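Side-chain contacts in acyl-homoserine-lactone synthase (Mesorhizobium sp. ORS 3359, PDB 6WNS), which makes acyl-homoserine lactone quorum-sensing signals from an acyl-coenzyme A and, as in related synthases, probably S-adenosylmethionine: residues 23-28 with 105-110; 29-32 with 37-40. All coordinates share one frame; numbering follows the deposited sequence.

Contact 1: 23-28 with 105-110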
loop_
_atom_site.group_PDB
_atom_site.type_symbol
_atom_site.label_atom_id
_atom_site.label_comp_id
_atom_site.label_asym_id
_atom_site.label_seq_id
_atom_site.Cartn_x
_atom_site.Cartn_y
_atom_site.Cartn_z
ATOM N N PHE A 23 13.470 -0.609 -5.010
ATOM C CA PHE A 23 13.212 -1.247 -6.328
ATOM C C PHE A 23 13.915 -2.619 -6.442
ATOM O O PHE A 23 13.441 -3.547 -7.123
ATOM C CB PHE A 23 13.542 -0.302 -7.453
ATOM C CG PHE A 23 12.452 0.727 -7.590
ATOM C CD1 PHE A 23 12.683 2.054 -7.261
ATOM C CD2 PHE A 23 11.204 0.372 -8.054
ATOM C CE1 PHE A 23 11.671 3.016 -7.359
ATOM C CE2 PHE A 23 10.203 1.323 -8.171
ATOM C CZ PHE A 23 10.422 2.637 -7.793
ATOM N N ARG A 24 15.012 -2.799 -5.736
ATOM C CA ARG A 24 15.731 -4.109 -5.678
ATOM C C ARG A 24 14.907 -5.076 -4.855
ATOM O O ARG A 24 14.814 -6.252 -5.230
ATOM C CB ARG A 24 17.143 -3.921 -5.091
ATOM C CG ARG A 24 18.047 -3.076 -5.986
ATOM C CD ARG A 24 19.566 -3.301 -5.808
ATOM N NE ARG A 24 20.436 -2.139 -6.020
ATOM C CZ ARG A 24 20.249 -1.084 -6.845
ATOM N NH1 ARG A 24 19.159 -0.975 -7.600
ATOM N NH2 ARG A 24 21.160 -0.105 -6.886
ATOM N N ILE A 25 14.372 -4.610 -3.722
ATOM C CA ILE A 25 13.485 -5.399 -2.848
ATOM C C ILE A 25 12.263 -5.882 -3.630
ATOM O O ILE A 25 11.847 -7.065 -3.490
ATOM C CB ILE A 25 13.147 -4.589 -1.592
ATOM C CG1 ILE A 25 14.364 -4.531 -0.669
ATOM C CG2 ILE A 25 11.958 -5.189 -0.906
ATOM C CD1 ILE A 25 14.181 -3.604 0.535
ATOM N N ARG A 26 11.674 -5.024 -4.434
ATOM C CA ARG A 26 10.520 -5.437 -5.294
ATOM C C ARG A 26 10.905 -6.556 -6.250
ATOM O O ARG A 26 10.077 -7.489 -6.532
ATOM C CB ARG A 26 10.011 -4.171 -5.992
ATOM C CG ARG A 26 9.191 -3.390 -4.976
ATOM C CD ARG A 26 8.579 -2.157 -5.490
ATOM N NE ARG A 26 7.802 -2.414 -6.708
ATOM C CZ ARG A 26 7.231 -1.427 -7.383
ATOM N NH1 ARG A 26 7.103 -0.247 -6.825
ATOM N NH2 ARG A 26 6.777 -1.637 -8.593
ATOM N N TYR A 27 12.139 -6.556 -6.725
ATOM C CA TYR A 27 12.648 -7.694 -7.522
ATOM C C TYR A 27 12.641 -8.952 -6.649
ATOM O O TYR A 27 12.062 -9.957 -7.076
ATOM C CB TYR A 27 14.034 -7.410 -8.083
ATOM C CG TYR A 27 14.741 -8.650 -8.481
ATOM C CD1 TYR A 27 14.489 -9.182 -9.725
ATOM C CD2 TYR A 27 15.598 -9.333 -7.622
ATOM C CE1 TYR A 27 15.110 -10.327 -10.154
ATOM C CE2 TYR A 27 16.242 -10.492 -8.037
ATOM C CZ TYR A 27 15.970 -10.998 -9.301
ATOM O OH TYR A 27 16.550 -12.120 -9.813
ATOM N N ASP A 28 13.150 -8.862 -5.427
ATOM C CA ASP A 28 13.216 -10.051 -4.519
ATOM C C ASP A 28 11.805 -10.587 -4.253
ATOM O O ASP A 28 11.605 -11.824 -4.255
ATOM C CB ASP A 28 13.930 -9.722 -3.225
ATOM C CG ASP A 28 15.384 -9.312 -3.394
ATOM O OD1 ASP A 28 16.038 -9.784 -4.314
ATOM O OD2 ASP A 28 15.834 -8.472 -2.613
ATOM N N ARG A 105 0.949 -2.669 -3.552
ATOM C CA ARG A 105 2.321 -3.053 -3.135
ATOM C C ARG A 105 2.478 -2.972 -1.616
ATOM O O ARG A 105 3.437 -2.406 -1.159
ATOM C CB ARG A 105 3.296 -2.228 -3.960
ATOM C CG ARG A 105 3.061 -2.430 -5.450
ATOM C CD ARG A 105 2.827 -3.842 -5.999
ATOM N NE ARG A 105 2.960 -3.834 -7.464
ATOM C CZ ARG A 105 4.113 -4.056 -8.084
ATOM N NH1 ARG A 105 5.102 -4.640 -7.429
ATOM N NH2 ARG A 105 4.182 -3.970 -9.397
ATOM N N PHE A 106 1.540 -3.544 -0.869
ATOM C CA PHE A 106 1.720 -3.731 0.578
ATOM C C PHE A 106 2.679 -4.888 0.777
ATOM O O PHE A 106 2.451 -5.940 0.166
ATOM C CB PHE A 106 0.410 -4.063 1.272
ATOM C CG PHE A 106 0.586 -4.479 2.704
ATOM C CD1 PHE A 106 0.775 -3.529 3.699
ATOM C CD2 PHE A 106 0.575 -5.823 3.046
ATOM C CE1 PHE A 106 0.873 -3.927 5.031
ATOM C CE2 PHE A 106 0.707 -6.218 4.369
ATOM C CZ PHE A 106 0.838 -5.264 5.355
ATOM N N PHE A 107 3.764 -4.683 1.482
ATOM C CA PHE A 107 4.628 -5.824 1.862
ATOM C C PHE A 107 5.231 -5.590 3.243
ATOM O O PHE A 107 5.483 -4.434 3.663
ATOM C CB PHE A 107 5.740 -6.001 0.828
ATOM C CG PHE A 107 6.694 -4.844 0.827
ATOM C CD1 PHE A 107 6.350 -3.632 0.250
ATOM C CD2 PHE A 107 7.905 -4.939 1.485
ATOM C CE1 PHE A 107 7.223 -2.560 0.287
ATOM C CE2 PHE A 107 8.801 -3.882 1.465
ATOM C CZ PHE A 107 8.466 -2.702 0.865
ATOM N N VAL A 108 5.539 -6.711 3.860
ATOM C CA VAL A 108 6.343 -6.815 5.081
ATOM C C VAL A 108 7.460 -7.814 4.807
ATOM O O VAL A 108 7.210 -9.008 4.331
ATOM C CB VAL A 108 5.453 -7.278 6.255
ATOM C CG1 VAL A 108 6.219 -7.293 7.561
ATOM C CG2 VAL A 108 4.191 -6.428 6.355
ATOM N N MET A 109 8.661 -7.396 5.157
ATOM C CA MET A 109 9.832 -8.249 4.937
ATOM C C MET A 109 9.734 -9.383 5.956
ATOM O O MET A 109 9.075 -9.257 6.991
ATOM C CB MET A 109 11.136 -7.448 5.034
ATOM C CG MET A 109 11.164 -6.310 4.064
ATOM S SD MET A 109 11.198 -6.949 2.350
ATOM C CE MET A 109 12.853 -7.655 2.286
ATOM N N PRO A 110 10.233 -10.580 5.593
ATOM C CA PRO A 110 10.381 -11.659 6.567
ATOM C C PRO A 110 11.107 -11.190 7.851
ATOM O O PRO A 110 10.556 -11.458 8.928
ATOM C CB PRO A 110 11.109 -12.770 5.776
ATOM C CG PRO A 110 11.558 -12.149 4.455
ATOM C CD PRO A 110 10.662 -10.951 4.232
#
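Ile25 and Arg26 of helix 16-31 meet Arg105 and Phe107 at the end of strand 100-108, and Met109 just beyond it. This is helix-on-sheet packing in an acetyltransferase-like (GNAT) fold. Helix 16-31 lies on one face of the sheet. Phe106 and Val108, which alternate with the contact residues, turn to helix 121-135 on the other.

The apolar part centres on one methyl group. With CG1 of Ile25 beside the backbone N (chi1 -73°), CG2 stands anti to that N, and it is this methyl that touches the strand side. It lies 3.8 Å from Met109 SD and 4.1 Å from Met109 CE. The Met109 chain is bent at chi2 and chi3, which folds its thioether back toward the helix. The same CG2 reaches Phe107 CE2 at 4.2 Å, approaching the ring obliquely. Phe107 and Met109 also pack on Ile29, one turn further along the helix.

The polar part brings two guanidinium groups together. The side chains cross at about a right angle, with their planes 60° apart. Arg26 NH2 sits over one face of the Arg105 group, 3.6 Å from its CZ. Acidic residues account for this closeness. Glu46 OE1 forms salt bridges to both Arg26 NE and Arg105 NH1. Asp51 pairs with Arg26 NH2 and Asp48 with Arg105 NH2, so each arginine is fixed by two carboxylates. With a leucine in place of Arg26, Asp51 would probably be left without this mate, Glu46 would lose one of its two bridges, and Arg105 would likely be freer to turn. A bend at chi3 (53°) in Arg26 helps set its NE 3.6 Å from Arg105 NH1.

Contact 2: 29-32 with 37-40; sequences IYVK and RAVA
Val31 and Tyr30, near the C-terminal end of helix 16-31, meet Ala38, Val39 and Ala40 of the irregular loop that follows. The helix widens here into a pi-type turn, and the loop folds back against it. This is a local helix-to-loop contact at the surface, made by methyl and methylene groups packing against each other and against backbone carbonyls.

Val31 divides the loop between its methyls. A chi1 of 168° puts CG1 anti to the backbone N and CG2 beside it, which splits the two between Ala40 and the residues before it. CG2 touches the backbone of the loop, 3.6 Å from Val39 O, and also the methyl of Ala38. CG1 serves Ala40, at 4.2 Å from its CA, with Ala40 CB close by. Val39 itself offers backbone here, as its side chain points away from the helix.

Tyr30 takes part through its base. Its CB lies 4.2 Å from Ala38 CB. With chi1 at -65°, CG sits beside the backbone N and the ring leads off from the loop toward the protein interior, leaving CB to meet Ala38. Ile29 CG2 lies 3.4 Å above the plane of this ring, over its centre. Arg105 makes a cation-pi contact with the same ring, and Glu46 touches the side chains of both Tyr30 and Val31. The nearest approach across the contact is from Ala38 CB to Tyr30 O, at 3.3 Å.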
loop_
_atom_site.group_PDB
_atom_site.type_symbol
_atom_site.label_atom_id
_atom_site.label_comp_id
_atom_site.label_asym_id
_atom_site.label_seq_id
_atom_site.Cartn_x
_atom_site.Cartn_y
_atom_site.Cartn_z
ATOM N N ILE A 29 10.832 -9.719 -4.068
ATOM C CA ILE A 29 9.475 -10.080 -3.608
ATOM C C ILE A 29 8.631 -10.514 -4.788
ATOM O O ILE A 29 7.945 -11.549 -4.681
ATOM C CB ILE A 29 8.814 -8.890 -2.915
ATOM C CG1 ILE A 29 9.420 -8.624 -1.547
ATOM C CG2 ILE A 29 7.292 -9.054 -2.839
ATOM C CD1 ILE A 29 8.926 -7.314 -0.978
ATOM N N TYR A 30 8.598 -9.705 -5.846
ATOM C CA TYR A 30 7.572 -9.841 -6.902
ATOM C C TYR A 30 8.110 -10.676 -8.044
ATOM O O TYR A 30 7.267 -11.383 -8.673
ATOM C CB TYR A 30 7.060 -8.476 -7.398
ATOM C CG TYR A 30 6.326 -7.737 -6.326
ATOM C CD1 TYR A 30 6.966 -6.792 -5.546
ATOM C CD2 TYR A 30 5.005 -8.050 -6.018
ATOM C CE1 TYR A 30 6.294 -6.133 -4.532
ATOM C CE2 TYR A 30 4.327 -7.421 -4.977
ATOM C CZ TYR A 30 4.988 -6.478 -4.219
ATOM O OH TYR A 30 4.327 -5.849 -3.214
ATOM N N VAL A 31 9.374 -10.464 -8.457
ATOM C CA VAL A 31 9.888 -11.178 -9.659
ATOM C C VAL A 31 10.366 -12.562 -9.199
ATOM O O VAL A 31 9.968 -13.541 -9.911
ATOM C CB VAL A 31 10.953 -10.380 -10.430
ATOM C CG1 VAL A 31 11.681 -11.202 -11.478
ATOM C CG2 VAL A 31 10.261 -9.156 -11.080
ATOM N N LYS A 32 11.140 -12.631 -8.090
ATOM C CA LYS A 32 11.907 -13.840 -7.693
ATOM C C LYS A 32 10.883 -14.857 -7.176
ATOM O O LYS A 32 11.080 -16.064 -7.371
ATOM C CB LYS A 32 13.052 -13.450 -6.741
ATOM C CG LYS A 32 14.312 -14.290 -6.800
ATOM C CD LYS A 32 15.365 -13.920 -5.758
ATOM C CE LYS A 32 15.147 -14.600 -4.417
ATOM N NZ LYS A 32 15.214 -13.622 -3.299
ATOM N N ARG A 37 1.644 -11.320 -13.049
ATOM C CA ARG A 37 1.900 -10.164 -13.945
ATOM C C ARG A 37 3.197 -9.407 -13.557
ATOM O O ARG A 37 3.409 -8.293 -14.139
ATOM C CB ARG A 37 0.668 -9.248 -13.972
ATOM C CG ARG A 37 -0.416 -9.659 -14.977
ATOM C CD ARG A 37 -1.496 -8.575 -15.176
ATOM N NE ARG A 37 -1.004 -7.291 -15.715
ATOM C CZ ARG A 37 -0.616 -6.218 -14.992
ATOM N NH1 ARG A 37 -0.677 -6.206 -13.665
ATOM N NH2 ARG A 37 -0.162 -5.147 -15.618
ATOM N N ALA A 38 4.084 -9.926 -12.685
ATOM C CA ALA A 38 5.348 -9.163 -12.394
ATOM C C ALA A 38 6.232 -9.253 -13.640
ATOM O O ALA A 38 6.409 -10.341 -14.117
ATOM C CB ALA A 38 6.058 -9.765 -11.230
ATOM N N VAL A 39 6.827 -8.171 -14.126
ATOM C CA VAL A 39 7.615 -8.236 -15.374
ATOM C C VAL A 39 9.108 -8.385 -15.000
ATOM O O VAL A 39 9.574 -7.576 -14.211
ATOM C CB VAL A 39 7.401 -6.943 -16.186
ATOM C CG1 VAL A 39 8.329 -6.872 -17.380
ATOM C CG2 VAL A 39 5.878 -6.885 -16.587
ATOM N N ALA A 40 9.728 -9.391 -15.509
ATOM C CA ALA A 40 11.180 -9.663 -15.324
ATOM C C ALA A 40 11.963 -8.638 -16.097
ATOM O O ALA A 40 11.847 -8.634 -17.319
ATOM C CB ALA A 40 11.546 -11.012 -15.791
#

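Both contacts use helix 16-31, and their centres are about 10 Å apart on the same side of the chain's centre. Contact 1 joins the helix to strand 100-108 of the mixed sheet. Contact 2 joins the C-terminal part of the helix to the following loop, nearer the surface. Along the chain, 29-32 and 37-40 are nested between 23-28 and 105-110. The two contacts touch directly, with Arg105 and Phe107 of contact 1 reaching residues of 29-32. Tyr27 O and Lys32 N, 3.0 Å apart, probably share a hydrogen bond. One helix thus links the sheet to the outer loop, with Glu46 bordering both contacts.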